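Local coordinates for putative extracellular solute-binding protein (Bordetella bronchiseptica, PDB 4P56) that binds mandelate between its lobes and probably delivers such carboxylates to a TRAP transporter for uptake from the periplasm, at residues A[113-118]-A[266-271]; A[152-157]-A[220-225]; A[159-164]-A[301-306]; A[180-185]-A[305-310]; A[224-229]-A[290-295]. All blocks are in the same frame, centred on the assembly; numbering follows the deposited sequence.

Overall arrangement
From the N terminus, contact 1 closes the first loop, bringing the start of helix 114-129 back to helix 263-285. Contact 2 is nested inside that loop and joins the end of strand 149-153 to the segment leading into strand 225-228. Contacts 3, 4 and 5 all cross contact 1. Contact 3 carries the loop after strand 149-153 to helix 297-307, and contact 4 brings the end of helix 174-182 to the same helix; both also cross contact 2. Contact 5 starts where contact 2 ends, sharing R224 and H225, and is nested inside contacts 3 and 4. Contacts 2 and 5 join neighbouring strands of the six-stranded sheet; 3 and 4 bring helix 297-307 to its flank.

Contact 1 of 5, residues A[113-118]-A[266-271]; sequences TATSRS and LAELAG
G271 meets A114, T115 and S118 through its bare backbone, and the two helices pack closely there: the CA atoms of T115 and G271 are 4.0 Å apart. The axes of 114-118 and 266-271 approach to 7.9 Å and run nearly antiparallel, at 158°. The packing is by small groups. A114 CB lies 3.6 Å from G271 O, while S118 CB comes within 3.3 Å of A267 O and A267 CB rests against the S118 carbonyl. At the edge, T115 CG2 just reaches E268 CG.

The hydroxyls find their partners within their own helix or outside the two segments. T115 OG1, anti to its own carbonyl carbon (chi1 -65°), touches G271 C at 3.2 Å, yet its bonding partner is D275, one turn further along the second helix. S118 OG lies 3.7 Å from G271 CA and donates to A114 O at 2.6 Å; that oxygen also accepts from S118 N, so two donors reach it from opposite faces of the carbonyl. S118 OG has a further partner in A145 N.

Capping sets where the first helix begins. T113 OG1 accepts from S116 N at 3.1 Å, an N-cap bond, and D275 takes the hydrogen of A114 N. W274, a residue of the mandelate pocket, touches A114. The whole is a close antiparallel helix pair, in which a capped N terminus lies against the long helix 263-285.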
# COMPACT_ATOMS: atom_id res chain seq x y z
N THR A 113 -4.71 -5.07 -10.42
CA THR A 113 -5.69 -4.57 -9.45
C THR A 113 -5.16 -4.69 -8.04
O THR A 113 -4.25 -5.46 -7.78
CB THR A 113 -7.06 -5.30 -9.56
OG1 THR A 113 -6.97 -6.65 -9.04
CG2 THR A 113 -7.59 -5.31 -11.01
N ALA A 114 -5.74 -3.91 -7.12
CA ALA A 114 -5.42 -4.05 -5.72
C ALA A 114 -5.88 -5.41 -5.19
O ALA A 114 -5.25 -5.98 -4.30
CB ALA A 114 -6.09 -2.96 -4.91
N THR A 115 -7.00 -5.93 -5.71
CA THR A 115 -7.50 -7.21 -5.23
C THR A 115 -6.54 -8.35 -5.50
O THR A 115 -6.16 -9.10 -4.58
CB THR A 115 -8.90 -7.52 -5.79
OG1 THR A 115 -9.82 -6.56 -5.27
CG2 THR A 115 -9.39 -8.94 -5.36
N SER A 116 -6.15 -8.52 -6.75
CA SER A 116 -5.22 -9.60 -7.08
C SER A 116 -3.87 -9.47 -6.34
O SER A 116 -3.37 -10.45 -5.74
CB SER A 116 -5.02 -9.66 -8.61
OG SER A 116 -4.36 -8.48 -9.03
N ARG A 117 -3.31 -8.26 -6.32
CA ARG A 117 -2.02 -8.02 -5.64
C ARG A 117 -2.09 -8.25 -4.12
O ARG A 117 -1.14 -8.78 -3.52
CB ARG A 117 -1.54 -6.60 -5.90
CG ARG A 117 -0.07 -6.39 -5.62
CD ARG A 117 0.29 -4.90 -5.74
NE ARG A 117 0.11 -4.34 -7.07
CZ ARG A 117 1.05 -4.37 -8.02
NH1 ARG A 117 2.21 -4.98 -7.81
NH2 ARG A 117 0.82 -3.80 -9.18
N SER A 118 -3.19 -7.83 -3.50
CA SER A 118 -3.37 -8.01 -2.07
C SER A 118 -3.41 -9.50 -1.72
O SER A 118 -2.73 -9.96 -0.81
CB SER A 118 -4.68 -7.38 -1.58
OG SER A 118 -4.67 -5.97 -1.72
N LEU A 266 -9.12 -10.61 4.82
CA LEU A 266 -8.82 -9.18 4.96
C LEU A 266 -8.17 -8.61 3.68
O LEU A 266 -8.52 -7.53 3.22
CB LEU A 266 -7.93 -9.02 6.20
CG LEU A 266 -7.25 -7.72 6.60
CD1 LEU A 266 -6.70 -7.89 8.01
CD2 LEU A 266 -6.14 -7.32 5.70
N ALA A 267 -7.24 -9.36 3.11
CA ALA A 267 -6.56 -8.93 1.91
C ALA A 267 -7.56 -8.65 0.81
O ALA A 267 -7.50 -7.62 0.15
CB ALA A 267 -5.53 -9.99 1.45
N GLU A 268 -8.52 -9.55 0.65
CA GLU A 268 -9.54 -9.38 -0.37
C GLU A 268 -10.49 -8.22 -0.05
O GLU A 268 -10.84 -7.42 -0.95
CB GLU A 268 -10.31 -10.67 -0.56
CG GLU A 268 -11.33 -10.60 -1.71
CD GLU A 268 -11.82 -11.97 -2.16
OE1 GLU A 268 -11.64 -12.96 -1.40
OE2 GLU A 268 -12.39 -12.06 -3.28
N LEU A 269 -10.91 -8.10 1.20
CA LEU A 269 -11.80 -6.99 1.57
C LEU A 269 -11.11 -5.65 1.26
O LEU A 269 -11.69 -4.76 0.66
CB LEU A 269 -12.21 -7.09 3.05
CG LEU A 269 -13.30 -6.18 3.58
CD1 LEU A 269 -14.58 -6.35 2.78
CD2 LEU A 269 -13.55 -6.49 5.06
N ALA A 270 -9.86 -5.50 1.67
CA ALA A 270 -9.18 -4.23 1.49
C ALA A 270 -8.94 -3.95 -0.01
O ALA A 270 -9.09 -2.81 -0.49
CB ALA A 270 -7.88 -4.26 2.20
N GLY A 271 -8.50 -4.98 -0.73
CA GLY A 271 -8.19 -4.83 -2.12
C GLY A 271 -9.46 -4.40 -2.87
O GLY A 271 -9.43 -3.55 -3.78

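Contact 2 of 5, residues A[152-157]-A[220-225]; sequences FTTSKP and DSIIRH
The imidazole of H225 lies under the turn that follows T153. The backbone of K156 and P157 covers one of its faces, with P157 N 3.9 Å above the ring plane and displaced toward the rim, and the proline ring runs alongside, pointing the same way, with CB 3.8 Å from H225 ND1. The T153 carbonyl oxygen is in the ring plane, at the edge. It is the first torsion of H225, with CG anti to its own carbonyl carbon (chi1 -59°), that lays the imidazole beneath the 155-157 backbone. The strand pairing itself brings H225 CB to 3.1 Å from T153 OG1. That hydroxyl, held between the backbone N and the carbonyl carbon of T153, donates to K156 O and so ties the turn back to the strand.

Underneath these side chains the two backbones form an antiparallel pair, T153 N giving a bond to H225 O at 3.0 Å. The return side is split: T153 O accepts from R224 N at 3.2 Å and, weakly, from H225 N. Two residues facing one is a classic beta bulge, placed where strand 149-153 of the mixed sheet pairs with the start of strand 225-228.

On the other side of the pair, F152 and I223 meet at about a right angle, I223 CG2 being 3.8 Å from F152 CD1. Further out, T154 sets its hydroxyl and methyl against I222, with T154 OG1 3.7 Å from I222 CG2. The bent R224 chain passes T154 O with its CB 3.3 Å away, and its guanidinium goes on to bond E289 O.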
# COMPACT_ATOMS: atom_id res chain seq x y z
N PHE A 152 1.69 11.17 -11.28
CA PHE A 152 0.94 12.43 -11.39
C PHE A 152 1.87 13.64 -11.27
O PHE A 152 2.75 13.69 -10.39
CB PHE A 152 -0.08 12.55 -10.26
CG PHE A 152 -1.19 11.57 -10.31
CD1 PHE A 152 -2.20 11.68 -11.25
CD2 PHE A 152 -1.26 10.55 -9.36
CE1 PHE A 152 -3.26 10.79 -11.27
CE2 PHE A 152 -2.34 9.64 -9.38
CZ PHE A 152 -3.34 9.77 -10.32
N THR A 153 1.66 14.63 -12.13
CA THR A 153 2.42 15.87 -12.03
C THR A 153 1.54 17.10 -12.21
O THR A 153 0.49 17.06 -12.85
CB THR A 153 3.50 15.96 -13.07
OG1 THR A 153 2.90 15.74 -14.34
CG2 THR A 153 4.57 14.92 -12.81
N THR A 154 2.01 18.20 -11.65
CA THR A 154 1.24 19.43 -11.61
C THR A 154 1.24 20.08 -12.99
O THR A 154 0.19 20.42 -13.49
CB THR A 154 1.81 20.37 -10.55
OG1 THR A 154 1.68 19.73 -9.27
CG2 THR A 154 1.09 21.72 -10.57
N SER A 155 2.41 20.21 -13.61
CA SER A 155 2.50 20.96 -14.86
C SER A 155 3.40 20.34 -15.93
O SER A 155 3.49 20.84 -17.05
CB SER A 155 3.00 22.37 -14.55
OG SER A 155 4.33 22.30 -14.06
N LYS A 156 4.07 19.24 -15.59
CA LYS A 156 5.05 18.67 -16.49
C LYS A 156 4.62 17.29 -16.95
O LYS A 156 4.58 16.36 -16.15
CB LYS A 156 6.40 18.57 -15.78
CG LYS A 156 6.99 19.93 -15.44
CD LYS A 156 8.34 19.80 -14.73
CE LYS A 156 9.03 21.16 -14.61
NZ LYS A 156 8.29 22.11 -13.71
N PRO A 157 4.32 17.14 -18.24
CA PRO A 157 3.90 15.83 -18.73
C PRO A 157 5.04 14.84 -18.69
O PRO A 157 6.22 15.20 -18.80
CB PRO A 157 3.49 16.11 -20.18
CG PRO A 157 4.25 17.32 -20.57
CD PRO A 157 4.43 18.14 -19.32
N ASP A 220 -7.08 17.04 -7.34
CA ASP A 220 -7.47 17.11 -8.75
C ASP A 220 -7.71 18.52 -9.28
O ASP A 220 -8.05 18.70 -10.44
CB ASP A 220 -8.68 16.21 -9.02
CG ASP A 220 -9.82 16.43 -8.05
OD1 ASP A 220 -9.58 16.59 -6.83
OD2 ASP A 220 -10.97 16.41 -8.53
N SER A 221 -7.52 19.53 -8.43
CA SER A 221 -7.54 20.91 -8.89
C SER A 221 -6.13 21.48 -9.02
O SER A 221 -5.95 22.62 -9.41
CB SER A 221 -8.38 21.79 -7.98
OG SER A 221 -9.76 21.51 -8.17
N ILE A 222 -5.13 20.65 -8.70
CA ILE A 222 -3.72 21.01 -8.82
C ILE A 222 -3.03 20.18 -9.92
O ILE A 222 -2.31 20.70 -10.77
CB ILE A 222 -2.98 20.71 -7.52
CG1 ILE A 222 -3.49 21.59 -6.37
CG2 ILE A 222 -1.49 20.89 -7.71
CD1 ILE A 222 -3.03 21.11 -5.00
N ILE A 223 -3.21 18.87 -9.83
CA ILE A 223 -2.62 17.93 -10.78
C ILE A 223 -3.28 18.11 -12.16
O ILE A 223 -4.49 18.05 -12.27
CB ILE A 223 -2.81 16.48 -10.30
CG1 ILE A 223 -2.05 16.22 -9.00
CG2 ILE A 223 -2.40 15.48 -11.37
CD1 ILE A 223 -0.53 16.36 -9.09
N ARG A 224 -2.46 18.33 -13.19
CA ARG A 224 -2.97 18.43 -14.56
C ARG A 224 -2.45 17.34 -15.51
O ARG A 224 -2.78 17.35 -16.70
CB ARG A 224 -2.62 19.79 -15.18
CG ARG A 224 -3.02 20.99 -14.34
CD ARG A 224 -4.52 21.06 -14.11
NE ARG A 224 -5.27 20.99 -15.36
CZ ARG A 224 -5.71 22.03 -16.07
NH1 ARG A 224 -5.50 23.29 -15.68
NH2 ARG A 224 -6.39 21.80 -17.19
N HIS A 225 -1.63 16.42 -15.00
CA HIS A 225 -0.97 15.44 -15.85
C HIS A 225 -0.89 14.11 -15.13
O HIS A 225 -0.65 14.06 -13.93
CB HIS A 225 0.43 15.91 -16.22
CG HIS A 225 0.45 17.23 -16.94
ND1 HIS A 225 0.37 17.33 -18.31
CD2 HIS A 225 0.57 18.49 -16.47
CE1 HIS A 225 0.41 18.61 -18.66
NE2 HIS A 225 0.52 19.34 -17.56

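Contact 3 of 5, residues A[159-164]-A[301-306]; sequences KQIGDF and EAVRER
I161 is the residue that reaches across: its CB stands 3.6 Å from A302 CB, the methyl that projects from helix 297-307 to meet it. The CG1-CD1 branch then runs along the helix: CG1 lies over one face of the R306 guanidinium, displaced toward its rim and 3.8 Å above the plane, and CD1 at its end reaches V303 CG2, 3.9 Å away. V303 CG2 also just touches F164 CE2, so this methyl has I161 and F164 beside it. Everything that crosses is a van der Waals contact.

Next come the features that put these groups in place. With CG1 turned opposite the backbone N (chi1 -176°), I161 can lay CD1 and CG1 along the helix, leaving CG2 between N and C. The guanidinium is steadied by its own polar bond, R306 NH1 to A182 O, at the end of helix 174-182. F164 rests against V183 and V158.

Behind I161, the carboxylate of D163 folds back over the turn. Its OD2 accepts from K159 N at 2.9 Å on the anti lone pair, and from Q160 N at 3.1 Å, met well above the carboxylate plane. D163 N in turn bonds to Q160 O.

This is loop-on-helix packing: the link between strands 149-153 and 168-171, its turn held by the D163 carboxylate, settles mainly through one isoleucine on helix 297-307 beside the six-stranded sheet.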
# COMPACT_ATOMS: atom_id res chain seq x y z
N LYS A 159 6.06 11.72 -20.76
CA LYS A 159 5.85 10.91 -21.95
C LYS A 159 7.12 10.16 -22.39
O LYS A 159 7.02 9.17 -23.09
CB LYS A 159 5.33 11.79 -23.09
CG LYS A 159 3.91 12.31 -22.84
CD LYS A 159 3.46 13.34 -23.89
CE LYS A 159 3.95 14.74 -23.53
NZ LYS A 159 3.56 15.79 -24.52
N GLN A 160 8.30 10.64 -21.98
CA GLN A 160 9.56 9.94 -22.26
C GLN A 160 10.41 9.91 -21.00
O GLN A 160 10.21 10.72 -20.10
CB GLN A 160 10.31 10.61 -23.38
CG GLN A 160 10.94 11.92 -22.95
CD GLN A 160 11.45 12.74 -24.12
OE1 GLN A 160 12.51 12.46 -24.67
NE2 GLN A 160 10.70 13.78 -24.50
N ILE A 161 11.36 8.98 -20.93
CA ILE A 161 12.07 8.71 -19.66
C ILE A 161 12.73 9.99 -19.13
O ILE A 161 12.74 10.25 -17.92
CB ILE A 161 13.10 7.55 -19.82
CG1 ILE A 161 13.77 7.18 -18.48
CG2 ILE A 161 14.17 7.91 -20.83
CD1 ILE A 161 12.90 6.41 -17.55
N GLY A 162 13.24 10.81 -20.04
CA GLY A 162 13.92 12.03 -19.67
C GLY A 162 13.03 13.03 -18.94
O GLY A 162 13.55 13.88 -18.23
N ASP A 163 11.72 12.92 -19.10
CA ASP A 163 10.78 13.85 -18.46
C ASP A 163 10.78 13.73 -16.92
O ASP A 163 10.39 14.67 -16.23
CB ASP A 163 9.34 13.65 -18.99
CG ASP A 163 9.18 14.08 -20.44
OD1 ASP A 163 9.96 14.93 -20.94
OD2 ASP A 163 8.24 13.57 -21.10
N PHE A 164 11.21 12.59 -16.39
CA PHE A 164 11.31 12.44 -14.93
C PHE A 164 12.47 13.21 -14.34
O PHE A 164 12.51 13.45 -13.11
CB PHE A 164 11.54 10.98 -14.53
CG PHE A 164 10.31 10.11 -14.59
CD1 PHE A 164 9.28 10.26 -13.70
CD2 PHE A 164 10.24 9.05 -15.50
CE1 PHE A 164 8.15 9.40 -13.74
CE2 PHE A 164 9.14 8.22 -15.54
CZ PHE A 164 8.10 8.39 -14.66
N GLU A 301 9.87 0.40 -21.48
CA GLU A 301 11.14 -0.32 -21.55
C GLU A 301 12.27 0.43 -20.87
O GLU A 301 13.12 -0.18 -20.21
CB GLU A 301 11.49 -0.65 -23.01
CG GLU A 301 10.70 -1.84 -23.53
CD GLU A 301 10.83 -3.05 -22.61
OE1 GLU A 301 11.99 -3.44 -22.31
OE2 GLU A 301 9.78 -3.58 -22.16
N ALA A 302 12.26 1.76 -20.98
CA ALA A 302 13.26 2.57 -20.31
C ALA A 302 13.12 2.44 -18.80
O ALA A 302 14.12 2.36 -18.08
CB ALA A 302 13.13 4.02 -20.73
N VAL A 303 11.89 2.37 -18.30
CA VAL A 303 11.68 2.15 -16.86
C VAL A 303 12.09 0.74 -16.43
O VAL A 303 12.69 0.55 -15.37
CB VAL A 303 10.25 2.47 -16.42
CG1 VAL A 303 10.07 2.15 -14.93
CG2 VAL A 303 9.94 3.95 -16.67
N ARG A 304 11.80 -0.25 -17.27
CA ARG A 304 12.24 -1.60 -17.00
C ARG A 304 13.76 -1.60 -16.89
O ARG A 304 14.34 -2.21 -15.97
CB ARG A 304 11.76 -2.56 -18.11
CG ARG A 304 11.69 -4.02 -17.65
CD ARG A 304 11.22 -4.96 -18.74
NE ARG A 304 9.94 -4.59 -19.36
CZ ARG A 304 8.73 -4.95 -18.93
NH1 ARG A 304 7.65 -4.57 -19.61
NH2 ARG A 304 8.57 -5.68 -17.84
N GLU A 305 14.42 -0.89 -17.79
CA GLU A 305 15.86 -0.95 -17.85
C GLU A 305 16.44 -0.31 -16.58
O GLU A 305 17.44 -0.80 -16.04
CB GLU A 305 16.37 -0.28 -19.12
CG GLU A 305 17.75 -0.71 -19.53
CD GLU A 305 18.82 -0.06 -18.67
OE1 GLU A 305 18.58 1.04 -18.13
OE2 GLU A 305 19.91 -0.67 -18.53
N ARG A 306 15.81 0.76 -16.09
CA ARG A 306 16.34 1.47 -14.92
C ARG A 306 16.11 0.69 -13.65
O ARG A 306 16.84 0.87 -12.66
CB ARG A 306 15.68 2.83 -14.75
CG ARG A 306 15.94 3.81 -15.91
CD ARG A 306 17.30 4.42 -15.86
NE ARG A 306 17.40 5.51 -16.83
CZ ARG A 306 17.38 6.81 -16.54
NH1 ARG A 306 17.28 7.23 -15.28
NH2 ARG A 306 17.47 7.72 -17.52

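Contact 4 of 5, residues A[180-185]-A[305-310]; sequences AKAVGA and ERTKGF
A182 O is gripped by the R306 side chain: NH1 bonds to it at 3.0 Å, with the N-H pointing nearly at the oxygen (156°). The bond lies in the carbonyl plane, on a lone pair, and nearly in the guanidinium plane as well. The bent chain of R306 (chi2 -77°) doubles over the same oxygen, leaving its CD only 3.4 Å away. Such a carbonyl at the end of a helix probably carries partial negative charge, which would suit the arginine.

Beside this bond the packing is apolar. A182 CB is 3.8 Å from F310 CZ and 4.1 Å from T307 CG2, and it also rests on the carbonyl of R306. T307 CB lies over one face of the F310 ring, while its hydroxyl bonds to V303 O. The type I turn from T307 to F310 brings the ring to this place; within the turn, K308 sends its NZ back to E305, bonding the backbone O and OE2.

On the facing side, G184 N reaches back to K181 O and A185 N to A180 O, with positive phi (96°) at G184. That is a Schellman motif, ending helix 174-182 where the arginine of helix 297-307 takes hold.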
# COMPACT_ATOMS: atom_id res chain seq x y z
N ALA A 180 11.26 6.19 -8.21
CA ALA A 180 11.54 7.61 -8.47
C ALA A 180 13.03 7.87 -8.69
O ALA A 180 13.43 8.51 -9.67
CB ALA A 180 11.03 8.48 -7.31
N LYS A 181 13.86 7.37 -7.78
CA LYS A 181 15.30 7.56 -7.86
C LYS A 181 15.80 6.93 -9.15
O LYS A 181 16.56 7.53 -9.90
CB LYS A 181 16.00 6.94 -6.64
CG LYS A 181 17.50 7.24 -6.55
CD LYS A 181 18.15 6.56 -5.35
CE LYS A 181 19.58 7.05 -5.12
NZ LYS A 181 20.58 5.95 -5.18
N ALA A 182 15.35 5.71 -9.45
CA ALA A 182 15.91 4.99 -10.60
C ALA A 182 15.62 5.72 -11.93
O ALA A 182 16.44 5.71 -12.85
CB ALA A 182 15.40 3.57 -10.65
N VAL A 183 14.43 6.31 -12.04
CA VAL A 183 14.07 7.00 -13.27
C VAL A 183 14.61 8.44 -13.30
O VAL A 183 14.38 9.16 -14.26
CB VAL A 183 12.53 6.99 -13.53
CG1 VAL A 183 12.03 5.58 -13.73
CG2 VAL A 183 11.78 7.70 -12.41
N GLY A 184 15.33 8.84 -12.26
CA GLY A 184 16.04 10.11 -12.27
C GLY A 184 15.27 11.25 -11.63
O GLY A 184 15.70 12.42 -11.70
N ALA A 185 14.14 10.95 -10.99
CA ALA A 185 13.40 11.99 -10.26
C ALA A 185 14.01 12.17 -8.86
O ALA A 185 14.91 11.42 -8.46
CB ALA A 185 11.90 11.64 -10.16
N GLU A 305 14.42 -0.89 -17.79
CA GLU A 305 15.86 -0.95 -17.85
C GLU A 305 16.44 -0.31 -16.58
O GLU A 305 17.44 -0.80 -16.04
CB GLU A 305 16.37 -0.28 -19.12
CG GLU A 305 17.75 -0.71 -19.53
CD GLU A 305 18.82 -0.06 -18.67
OE1 GLU A 305 18.58 1.04 -18.13
OE2 GLU A 305 19.91 -0.67 -18.53
N ARG A 306 15.81 0.76 -16.09
CA ARG A 306 16.34 1.47 -14.92
C ARG A 306 16.11 0.69 -13.65
O ARG A 306 16.84 0.87 -12.66
CB ARG A 306 15.68 2.83 -14.75
CG ARG A 306 15.94 3.81 -15.91
CD ARG A 306 17.30 4.42 -15.86
NE ARG A 306 17.40 5.51 -16.83
CZ ARG A 306 17.38 6.81 -16.54
NH1 ARG A 306 17.28 7.23 -15.28
NH2 ARG A 306 17.47 7.72 -17.52
N THR A 307 15.06 -0.12 -13.65
CA THR A 307 14.63 -0.85 -12.46
C THR A 307 14.95 -2.34 -12.53
O THR A 307 14.49 -3.11 -11.69
CB THR A 307 13.11 -0.67 -12.23
OG1 THR A 307 12.38 -1.22 -13.33
CG2 THR A 307 12.78 0.79 -12.07
N LYS A 308 15.76 -2.73 -13.50
CA LYS A 308 16.00 -4.16 -13.74
C LYS A 308 16.73 -4.88 -12.60
O LYS A 308 16.67 -6.11 -12.53
CB LYS A 308 16.77 -4.37 -15.05
CG LYS A 308 18.18 -3.83 -15.00
CD LYS A 308 18.87 -3.93 -16.35
CE LYS A 308 20.25 -3.29 -16.32
NZ LYS A 308 20.19 -1.85 -15.89
N GLY A 309 17.42 -4.13 -11.75
CA GLY A 309 18.19 -4.72 -10.66
C GLY A 309 17.38 -4.93 -9.38
O GLY A 309 17.87 -5.54 -8.43
N PHE A 310 16.15 -4.41 -9.35
CA PHE A 310 15.35 -4.44 -8.12
C PHE A 310 15.04 -5.86 -7.67
O PHE A 310 14.99 -6.15 -6.45
CB PHE A 310 14.02 -3.71 -8.28
CG PHE A 310 14.15 -2.19 -8.39
CD1 PHE A 310 15.40 -1.57 -8.46
CD2 PHE A 310 13.02 -1.42 -8.41
CE1 PHE A 310 15.49 -0.18 -8.57
CE2 PHE A 310 13.09 -0.05 -8.52
CZ PHE A 310 14.34 0.58 -8.59

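Contact 5 of 5, residues A[224-229]-A[290-295]; sequences RHATEF and IELVKA
Two parallel strands at the rim of the six-stranded mixed sheet, 225-228 and the outermost 291-294, form this contact. Five backbone bonds join them, from E291 N to R224 O at 2.8 Å through to A295 N to E228 O at 2.9 Å.

On one side of the sheet, H225 lies obliquely to E291. The glutamate is extended, its CG opposite the backbone N (chi1 -177°), which carries OE1 out to the ring edge, 3.4 Å from H225 CE1; ring and carboxylate planes are 54° apart. A water joins H225 ND1 to E291 O, to which it donates. T227 and V293 point the same way, T227 OG1 being 3.5 Å from V293 CB, though that hydroxyl bonds to V158 O.

On the other side, A226 CB packs 4.0 Å from both I290 CG2 and L292 CD1. E228 OE1 comes to 3.5 Å from L292 CD1, and the carboxylate makes a salt bridge to R282. At the strand ends, A295 CB lies over the face of the F229 ring, 3.8 Å from its centroid, a CH-pi contact.

Strand 149-153 flanks 225-228 on its other edge. Helix 263-285 lies against I290 and L292, while helix 297-307 packs against T227, F229 and A295 from L299 and I300.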
# COMPACT_ATOMS: atom_id res chain seq x y z
N ARG A 224 -2.46 18.33 -13.19
CA ARG A 224 -2.97 18.43 -14.56
C ARG A 224 -2.45 17.34 -15.51
O ARG A 224 -2.78 17.35 -16.70
CB ARG A 224 -2.62 19.79 -15.18
CG ARG A 224 -3.02 20.99 -14.34
CD ARG A 224 -4.52 21.06 -14.11
NE ARG A 224 -5.27 20.99 -15.36
CZ ARG A 224 -5.71 22.03 -16.07
NH1 ARG A 224 -5.50 23.29 -15.68
NH2 ARG A 224 -6.39 21.80 -17.19
N HIS A 225 -1.63 16.42 -15.00
CA HIS A 225 -0.97 15.44 -15.85
C HIS A 225 -0.89 14.11 -15.13
O HIS A 225 -0.65 14.06 -13.93
CB HIS A 225 0.43 15.91 -16.22
CG HIS A 225 0.45 17.23 -16.94
ND1 HIS A 225 0.37 17.33 -18.31
CD2 HIS A 225 0.57 18.49 -16.47
CE1 HIS A 225 0.41 18.61 -18.66
NE2 HIS A 225 0.52 19.34 -17.56
N ALA A 226 -1.12 13.03 -15.86
CA ALA A 226 -1.00 11.69 -15.30
C ALA A 226 -0.51 10.73 -16.37
O ALA A 226 -1.03 10.75 -17.50
CB ALA A 226 -2.36 11.20 -14.76
N THR A 227 0.43 9.86 -16.00
CA THR A 227 0.89 8.80 -16.90
C THR A 227 0.68 7.47 -16.23
O THR A 227 1.16 7.23 -15.13
CB THR A 227 2.37 8.97 -17.28
OG1 THR A 227 2.50 10.22 -17.98
CG2 THR A 227 2.82 7.81 -18.20
N GLU A 228 -0.09 6.62 -16.89
CA GLU A 228 -0.41 5.31 -16.36
C GLU A 228 0.47 4.29 -17.06
O GLU A 228 0.90 4.50 -18.19
CB GLU A 228 -1.86 4.97 -16.62
CG GLU A 228 -2.86 5.88 -15.93
CD GLU A 228 -4.26 5.39 -16.17
OE1 GLU A 228 -4.86 5.84 -17.16
OE2 GLU A 228 -4.73 4.51 -15.42
N PHE A 229 0.71 3.19 -16.36
CA PHE A 229 1.59 2.14 -16.83
C PHE A 229 0.88 0.80 -16.65
O PHE A 229 0.25 0.57 -15.62
CB PHE A 229 2.83 2.12 -15.94
CG PHE A 229 3.76 3.29 -16.14
CD1 PHE A 229 3.52 4.49 -15.50
CD2 PHE A 229 4.87 3.17 -16.95
CE1 PHE A 229 4.36 5.55 -15.66
CE2 PHE A 229 5.71 4.23 -17.12
CZ PHE A 229 5.46 5.42 -16.46
N ILE A 290 -7.33 16.82 -16.88
CA ILE A 290 -6.02 16.20 -16.76
C ILE A 290 -5.60 15.70 -18.12
O ILE A 290 -6.42 15.12 -18.83
CB ILE A 290 -6.10 15.00 -15.82
CG1 ILE A 290 -6.36 15.49 -14.40
CG2 ILE A 290 -4.81 14.19 -15.85
CD1 ILE A 290 -6.72 14.36 -13.43
N GLU A 291 -4.35 15.94 -18.50
CA GLU A 291 -3.81 15.33 -19.71
C GLU A 291 -3.35 13.92 -19.38
O GLU A 291 -2.34 13.70 -18.71
CB GLU A 291 -2.65 16.12 -20.30
CG GLU A 291 -2.14 15.51 -21.60
CD GLU A 291 -0.91 16.19 -22.17
OE1 GLU A 291 -0.42 17.18 -21.58
OE2 GLU A 291 -0.43 15.74 -23.25
N LEU A 292 -4.09 12.95 -19.89
CA LEU A 292 -3.91 11.57 -19.49
C LEU A 292 -3.05 10.81 -20.51
O LEU A 292 -3.40 10.73 -21.69
CB LEU A 292 -5.28 10.92 -19.37
CG LEU A 292 -5.28 9.47 -18.90
CD1 LEU A 292 -4.64 9.33 -17.51
CD2 LEU A 292 -6.72 8.92 -18.87
N VAL A 293 -1.94 10.25 -20.06
CA VAL A 293 -1.02 9.54 -20.95
C VAL A 293 -1.02 8.06 -20.61
O VAL A 293 -1.08 7.69 -19.43
CB VAL A 293 0.41 10.12 -20.81
CG1 VAL A 293 1.41 9.35 -21.66
CG2 VAL A 293 0.40 11.58 -21.20
N LYS A 294 -0.99 7.22 -21.64
CA LYS A 294 -0.67 5.80 -21.46
C LYS A 294 0.79 5.64 -21.84
O LYS A 294 1.17 5.93 -22.97
CB LYS A 294 -1.54 4.90 -22.32
CG LYS A 294 -1.22 3.40 -22.15
CD LYS A 294 -2.31 2.54 -22.79
CE LYS A 294 -2.06 1.04 -22.65
NZ LYS A 294 -1.09 0.49 -23.64
N ALA A 295 1.61 5.16 -20.91
CA ALA A 295 3.03 5.00 -21.17
C ALA A 295 3.22 4.23 -22.47
O ALA A 295 2.66 3.16 -22.62
CB ALA A 295 3.70 4.25 -20.02
O HOH W 1 0.33 14.55 -19.30
O HOH W 2 -3.71 6.40 -19.34